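Local coordinates for AvGluR1 ligand binding domain (Adineta vaga, PDB 4IO3), which binds amino acids such as aspartate and glutamate as the ligand-binding domain of what is probably a glutamate-gated ion channel, at residues G134-T139 with Y157-R162; E164-L169 with S177-G182. All coordinates share one frame; numbering follows the deposited sequence. Where two conformers were deposited one is given.

In the fold
Contacts 1 and 2, their centres 9 Å apart, together build part of the ligand pocket in one lobe of a clamshell binding domain, a worked example of how a sheet edge and its covering helix shape a site. In contact 1, strands 133-136 and 157-159 pair in parallel; in contact 2, helix 162-170, which follows strand 157-159 in the chain, packs on strand 176-180, the neighbour of 133-136 in the same sheet. The seam is polar as well as apolar: Ser177 OG is hydrogen-bonded to Gly134 O at 2.6 Å, and Leu159 CD1 rests 3.7 Å from Met165 CB. Both contacts end at the bound aspartic acid, contact 1 at its side-chain carboxylate through Arg136 and Arg162, contact 2 at its amine through Asp180.

Contact 1. Residues G134-T139 with Y157-R162; sequences GIRIGT and YPLKSR. With ASP (aspartic acid), chain C.
Parallel strand pairing between Gly134-Arg136 and Tyr157-Leu159 rests on three backbone hydrogen bonds: Ile135 N to Tyr157 O (3.0 Å), Leu159 N to Ile135 O, and Ile137 N to Leu159 O. CA-H...O contacts from Gly134 and Arg136 run beside them. Where the strands end, one water donates to both Ile137 O and Leu159 O, carrying the link on into the turn.

Apolar contacts flank this ladder. Leu159 CD1 lies 3.6 Å from Gly134 CA, over backbone that bears no side chain, while Leu159 CB meets the aliphatic CG of Arg136. Just past the strand end, Ile137 CG2 touches Pro158 CB, on the sheet face opposite Leu159, at 4.0 Å.

The charged group is centred on the ligand. Arg136, its chain bent at chi3 (57°), gives NH1 to OD1 of the bound aspartic acid in a nearly straight bond of 2.7 Å, with the oxygen at the edge of the guanidinium and in its plane. Arg162 NH2 reaches the same OD1 at 2.8 Å, but at a more bent 133°. Arg162 CG lies over one face of the Arg136 guanidinium and Thr139 CG2 over the opposite one, so that the group is sandwiched and probably kept from turning, its edge directed at OD1; the two guanidinium planes are 43° apart. The shared carboxylate probably offsets much of the charge of the two arginines, and Tyr67 also bonds Arg162 NH2. A type II turn from Arg136 to Thr139 is tied by Thr139 OG1 to Arg136 O.

Strand 133-136, helix 140-148 and strand 157-159 thus form a beta-alpha-beta crossover, with the ligand held at the strand ends, as in periplasmic-binding-protein folds.

Contact 2. Residues E164-L169 with S177-G182; sequences EMYDSL and SFMDIG. With ASP (aspartic acid), chain C.
Met165 reaches from the helix to the strand with CG anti to its backbone N (chi1 -175°), which carries the sulfur to Ser177: SD lies 3.2 Å from OG. With that hydroxyl already engaged by Gly134 O, the thioether simply rests against it. A bend at chi3 turns CE toward Met179, whose SD is 3.7 Å away.

Met179 extends from the strand to meet Tyr166 at about a right angle. Its sulfur sits at the ring edge, 5.5 Å from the centroid, a Met-aromatic contact, while its CE abuts the Tyr166 hydroxyl. With an alanine at Met165 the thioether is gone, which is likely to open a gap between Ser177 and Met179 and leave the Met179 sulfur without its methyl neighbour.

Beyond this buried, closely packed cluster the elements diverge. Asp167, on the far side of the helix, faces solvent. At the other end Asp180, beyond the reach of helix 162-170 and just before helix 181-190, accepts a hydrogen bond from the ligand's N on OD2 (2.7 Å), with Asn105 holding OD1. A helix covering a sheet strand whose C-terminal end delivers the amine-binding carboxylate is characteristic of the glutamate-receptor ligand pocket.

Contact 1. Residues G134-T139 with Y157-R162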
loop_
_atom_site.group_PDB
_atom_site.type_symbol
_atom_site.label_atom_id
_atom_site.label_comp_id
_atom_site.label_asym_id
_atom_site.label_seq_id
_atom_site.Cartn_x
_atom_site.Cartn_y
_atom_site.Cartn_z
ATOM N N GLY A 134 -9.525 -12.701 22.788
ATOM C CA GLY A 134 -10.564 -12.923 21.796
ATOM C C GLY A 134 -10.082 -12.658 20.387
ATOM O O GLY A 134 -9.373 -11.689 20.119
ATOM N N ILE A 135 -10.434 -13.566 19.495
ATOM C CA ILE A 135 -10.108 -13.429 18.083
ATOM C C ILE A 135 -11.339 -13.640 17.242
ATOM O O ILE A 135 -12.010 -14.657 17.343
ATOM C CB ILE A 135 -9.065 -14.488 17.664
ATOM C CG1 ILE A 135 -7.726 -14.239 18.379
ATOM C CG2 ILE A 135 -8.864 -14.523 16.162
ATOM C CD1 ILE A 135 -6.969 -12.972 17.931
ATOM N N ARG A 136 -11.624 -12.685 16.367
ATOM C CA ARG A 136 -12.725 -12.852 15.434
ATOM C C ARG A 136 -12.350 -13.841 14.341
ATOM O O ARG A 136 -11.431 -13.616 13.553
ATOM C CB ARG A 136 -13.113 -11.508 14.861
ATOM C CG ARG A 136 -13.875 -10.644 15.829
ATOM C CD ARG A 136 -14.050 -9.232 15.312
ATOM N NE ARG A 136 -14.728 -9.255 14.033
ATOM C CZ ARG A 136 -14.363 -8.571 12.963
ATOM N NH1 ARG A 136 -13.287 -7.796 12.981
ATOM N NH2 ARG A 136 -15.085 -8.676 11.871
ATOM N N ILE A 137 -13.043 -14.972 14.316
ATOM C CA ILE A 137 -12.715 -15.989 13.355
ATOM C C ILE A 137 -13.032 -15.512 11.949
ATOM O O ILE A 137 -13.920 -14.661 11.729
ATOM C CB ILE A 137 -13.365 -17.345 13.685
ATOM C CG1 ILE A 137 -14.881 -17.282 13.606
ATOM C CG2 ILE A 137 -12.944 -17.841 15.109
ATOM C CD1 ILE A 137 -15.521 -18.674 13.643
ATOM N N GLY A 138 -12.247 -15.999 11.006
ATOM C CA GLY A 138 -12.435 -15.642 9.600
ATOM C C GLY A 138 -11.990 -14.226 9.257
ATOM O O GLY A 138 -12.417 -13.655 8.261
ATOM N N THR A 139 -11.165 -13.650 10.112
ATOM C CA THR A 139 -10.480 -12.405 9.830
ATOM C C THR A 139 -8.987 -12.638 9.663
ATOM O O THR A 139 -8.417 -13.671 10.044
ATOM C CB THR A 139 -10.670 -11.334 10.933
ATOM O OG1 THR A 139 -10.014 -11.747 12.147
ATOM C CG2 THR A 139 -12.139 -11.032 11.183
ATOM N N TYR A 157 -10.249 -17.360 22.552
ATOM C CA TYR A 157 -11.697 -17.207 22.724
ATOM C C TYR A 157 -12.271 -16.756 21.398
ATOM O O TYR A 157 -12.018 -15.641 20.945
ATOM C CB TYR A 157 -12.012 -16.174 23.791
ATOM C CG TYR A 157 -13.456 -16.162 24.233
ATOM C CD1 TYR A 157 -14.424 -15.469 23.504
ATOM C CD2 TYR A 157 -13.856 -16.814 25.383
ATOM C CE1 TYR A 157 -15.749 -15.449 23.921
ATOM C CE2 TYR A 157 -15.168 -16.790 25.792
ATOM C CZ TYR A 157 -16.103 -16.100 25.071
ATOM O OH TYR A 157 -17.418 -16.085 25.493
ATOM N N PRO A 158 -13.046 -17.620 20.749
ATOM C CA PRO A 158 -13.516 -17.283 19.413
ATOM C C PRO A 158 -14.632 -16.266 19.495
ATOM O O PRO A 158 -15.462 -16.338 20.390
ATOM C CB PRO A 158 -14.000 -18.624 18.858
ATOM C CG PRO A 158 -14.314 -19.439 20.057
ATOM C CD PRO A 158 -13.488 -18.954 21.185
ATOM N N LEU A 159 -14.615 -15.304 18.577
ATOM C CA LEU A 159 -15.665 -14.292 18.497
ATOM C C LEU A 159 -16.317 -14.361 17.150
ATOM O O LEU A 159 -15.645 -14.483 16.109
ATOM C CB LEU A 159 -15.064 -12.899 18.714
ATOM C CG LEU A 159 -14.360 -12.745 20.063
ATOM C CD1 LEU A 159 -13.445 -11.536 20.038
ATOM C CD2 LEU A 159 -15.369 -12.615 21.245
ATOM N N LYS A 160 -17.638 -14.252 17.145
ATOM C CA LYS A 160 -18.411 -14.346 15.911
ATOM C C LYS A 160 -18.707 -13.009 15.259
ATOM O O LYS A 160 -19.204 -12.984 14.151
ATOM C CB LYS A 160 -19.749 -15.044 16.214
ATOM C CG LYS A 160 -20.804 -14.135 16.827
ATOM C CD LYS A 160 -21.992 -14.946 17.363
ATOM C CE LYS A 160 -23.220 -14.068 17.579
ATOM N NZ LYS A 160 -24.475 -14.867 17.686
ATOM N N SER A 161 -18.401 -11.902 15.940
ATOM C CA SER A 161 -18.740 -10.569 15.441
ATOM C C SER A 161 -17.975 -9.505 16.211
ATOM O O SER A 161 -17.446 -9.765 17.286
ATOM C CB SER A 161 -20.245 -10.304 15.596
ATOM O OG SER A 161 -20.633 -10.279 16.947
ATOM N N ARG A 162 -17.922 -8.294 15.670
ATOM C CA ARG A 162 -17.367 -7.185 16.430
ATOM C C ARG A 162 -18.192 -6.973 17.701
ATOM O O ARG A 162 -17.648 -6.669 18.764
ATOM C CB ARG A 162 -17.313 -5.909 15.577
ATOM C CG ARG A 162 -16.311 -6.002 14.466
ATOM C CD ARG A 162 -16.191 -4.704 13.721
ATOM N NE ARG A 162 -15.376 -4.880 12.527
ATOM C CZ ARG A 162 -15.843 -5.173 11.315
ATOM N NH1 ARG A 162 -17.147 -5.322 11.062
ATOM N NH2 ARG A 162 -14.980 -5.331 10.334
HETATM N N ASP C . -9.790 -6.532 7.635
HETATM C CA ASP C . -10.147 -7.847 8.230
HETATM C C ASP C . -10.179 -8.916 7.168
HETATM O O ASP C . -10.205 -8.633 5.935
HETATM C CB ASP C . -11.523 -7.809 8.924
HETATM C CG ASP C . -11.471 -7.183 10.296
HETATM O OD1 ASP C . -12.492 -6.548 10.710
HETATM O OD2 ASP C . -10.425 -7.329 10.979
HETATM O OXT ASP C . -10.194 -10.101 7.528
HETATM O O HOH W 1 -16.674 -11.392 12.647
HETATM O O HOH W 2 -16.022 -13.846 13.342
#

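Contact 2. Residues E164-L169 with S177-G182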
loop_
_atom_site.group_PDB
_atom_site.type_symbol
_atom_site.label_atom_id
_atom_site.label_comp_id
_atom_site.label_asym_id
_atom_site.label_seq_id
_atom_site.Cartn_x
_atom_site.Cartn_y
_atom_site.Cartn_z
ATOM N N GLU A 164 -19.737 -9.072 19.535
ATOM C CA GLU A 164 -19.364 -10.041 20.564
ATOM C C GLU A 164 -18.000 -9.663 21.147
ATOM O O GLU A 164 -17.761 -9.805 22.351
ATOM C CB GLU A 164 -19.371 -11.490 20.046
ATOM C CG GLU A 164 -18.945 -12.475 21.123
ATOM C CD GLU A 164 -19.094 -13.949 20.774
ATOM O OE1 GLU A 164 -19.030 -14.324 19.586
ATOM O OE2 GLU A 164 -19.237 -14.753 21.744
ATOM N N MET A 165 -17.106 -9.164 20.289
ATOM C CA MET A 165 -15.811 -8.664 20.743
ATOM C C MET A 165 -15.959 -7.542 21.778
ATOM O O MET A 165 -15.381 -7.632 22.859
ATOM C CB MET A 165 -14.963 -8.201 19.539
ATOM C CG MET A 165 -13.541 -7.771 19.906
ATOM S SD MET A 165 -12.569 -7.358 18.399
ATOM C CE MET A 165 -13.439 -5.951 17.711
ATOM N N TYR A 166 -16.757 -6.510 21.469
ATOM C CA TYR A 166 -16.960 -5.394 22.395
ATOM C C TYR A 166 -17.659 -5.859 23.675
ATOM O O TYR A 166 -17.274 -5.461 24.780
ATOM C CB TYR A 166 -17.801 -4.270 21.754
ATOM C CG TYR A 166 -17.324 -3.798 20.401
ATOM C CD1 TYR A 166 -15.966 -3.590 20.131
ATOM C CD2 TYR A 166 -18.230 -3.546 19.392
ATOM C CE1 TYR A 166 -15.542 -3.194 18.896
ATOM C CE2 TYR A 166 -17.817 -3.124 18.162
ATOM C CZ TYR A 166 -16.481 -2.940 17.906
ATOM O OH TYR A 166 -16.120 -2.541 16.637
ATOM N N ASP A 167 -18.709 -6.670 23.530
ATOM C CA ASP A 167 -19.501 -7.066 24.699
ATOM C C ASP A 167 -18.639 -7.915 25.633
ATOM O O ASP A 167 -18.760 -7.855 26.873
ATOM C CB ASP A 167 -20.736 -7.865 24.290
ATOM C CG ASP A 167 -21.790 -7.015 23.594
ATOM O OD1 ASP A 167 -21.690 -5.779 23.633
ATOM O OD2 ASP A 167 -22.742 -7.589 23.032
ATOM N N SER A 168 -17.771 -8.730 25.046
ATOM C CA SER A 168 -16.950 -9.645 25.840
ATOM C C SER A 168 -15.852 -8.894 26.575
ATOM O O SER A 168 -15.480 -9.252 27.694
ATOM C CB SER A 168 -16.357 -10.741 24.960
ATOM O OG SER A 168 -17.384 -11.538 24.402
ATOM N N LEU A 169 -15.320 -7.855 25.939
ATOM C CA LEU A 169 -14.358 -6.986 26.619
ATOM C C LEU A 169 -15.030 -6.217 27.739
ATOM O O LEU A 169 -14.511 -6.154 28.861
ATOM C CB LEU A 169 -13.711 -5.996 25.633
ATOM C CG LEU A 169 -12.556 -6.526 24.784
ATOM C CD1 LEU A 169 -12.252 -5.520 23.707
ATOM C CD2 LEU A 169 -11.291 -6.776 25.594
ATOM N N SER A 177 -8.370 -8.040 22.394
ATOM C CA SER A 177 -8.537 -8.569 21.052
ATOM C C SER A 177 -7.655 -7.778 20.083
ATOM O O SER A 177 -6.898 -6.893 20.487
ATOM C CB SER A 177 -10.002 -8.525 20.601
ATOM O OG SER A 177 -10.208 -9.326 19.441
ATOM N N PHE A 178 -7.728 -8.136 18.802
ATOM C CA PHE A 178 -7.062 -7.363 17.738
ATOM C C PHE A 178 -8.090 -6.688 16.856
ATOM O O PHE A 178 -9.140 -7.260 16.572
ATOM C CB PHE A 178 -6.247 -8.279 16.820
ATOM C CG PHE A 178 -5.197 -9.114 17.501
ATOM C CD1 PHE A 178 -4.657 -8.768 18.718
ATOM C CD2 PHE A 178 -4.714 -10.247 16.852
ATOM C CE1 PHE A 178 -3.674 -9.565 19.311
ATOM C CE2 PHE A 178 -3.742 -11.037 17.417
ATOM C CZ PHE A 178 -3.211 -10.711 18.644
ATOM N N MET A 179 -7.769 -5.500 16.355
ATOM C CA MET A 179 -8.662 -4.819 15.444
ATOM C C MET A 179 -7.876 -4.000 14.445
ATOM O O MET A 179 -6.867 -3.413 14.796
ATOM C CB MET A 179 -9.576 -3.913 16.277
ATOM C CG MET A 179 -10.839 -3.526 15.628
ATOM S SD MET A 179 -11.988 -2.698 16.769
ATOM C CE MET A 179 -13.109 -2.193 15.473
ATOM N N ASP A 180 -8.372 -3.899 13.215
ATOM C CA ASP A 180 -7.801 -2.985 12.235
ATOM C C ASP A 180 -7.816 -1.541 12.765
ATOM O O ASP A 180 -8.785 -1.111 13.388
ATOM C CB ASP A 180 -8.624 -2.997 10.942
ATOM C CG ASP A 180 -8.540 -4.302 10.165
ATOM O OD1 ASP A 180 -7.519 -5.036 10.213
ATOM O OD2 ASP A 180 -9.519 -4.577 9.426
ATOM N N ILE A 181 -6.775 -0.784 12.451
ATOM C CA ILE A 181 -6.586 0.525 13.059
ATOM C C ILE A 181 -7.656 1.563 12.707
ATOM O O ILE A 181 -8.081 2.317 13.567
ATOM C CB ILE A 181 -5.177 1.059 12.719
ATOM C CG1 ILE A 181 -4.855 2.322 13.521
ATOM C CG2 ILE A 181 -5.028 1.308 11.248
ATOM C CD1 ILE A 181 -3.337 2.664 13.484
ATOM N N GLY A 182 -8.116 1.600 11.457
ATOM C CA GLY A 182 -9.117 2.582 11.060
ATOM C C GLY A 182 -10.414 2.473 11.828
ATOM O O GLY A 182 -10.873 3.437 12.443
HETATM N N ASP C . -9.790 -6.532 7.635
HETATM C CA ASP C . -10.147 -7.847 8.230
HETATM C C ASP C . -10.179 -8.916 7.168
HETATM O O ASP C . -10.205 -8.633 5.935
HETATM C CB ASP C . -11.523 -7.809 8.924
HETATM C CG ASP C . -11.471 -7.183 10.296
HETATM O OD1 ASP C . -12.492 -6.548 10.710
HETATM O OD2 ASP C . -10.425 -7.329 10.979
HETATM O OXT ASP C . -10.194 -10.101 7.528
#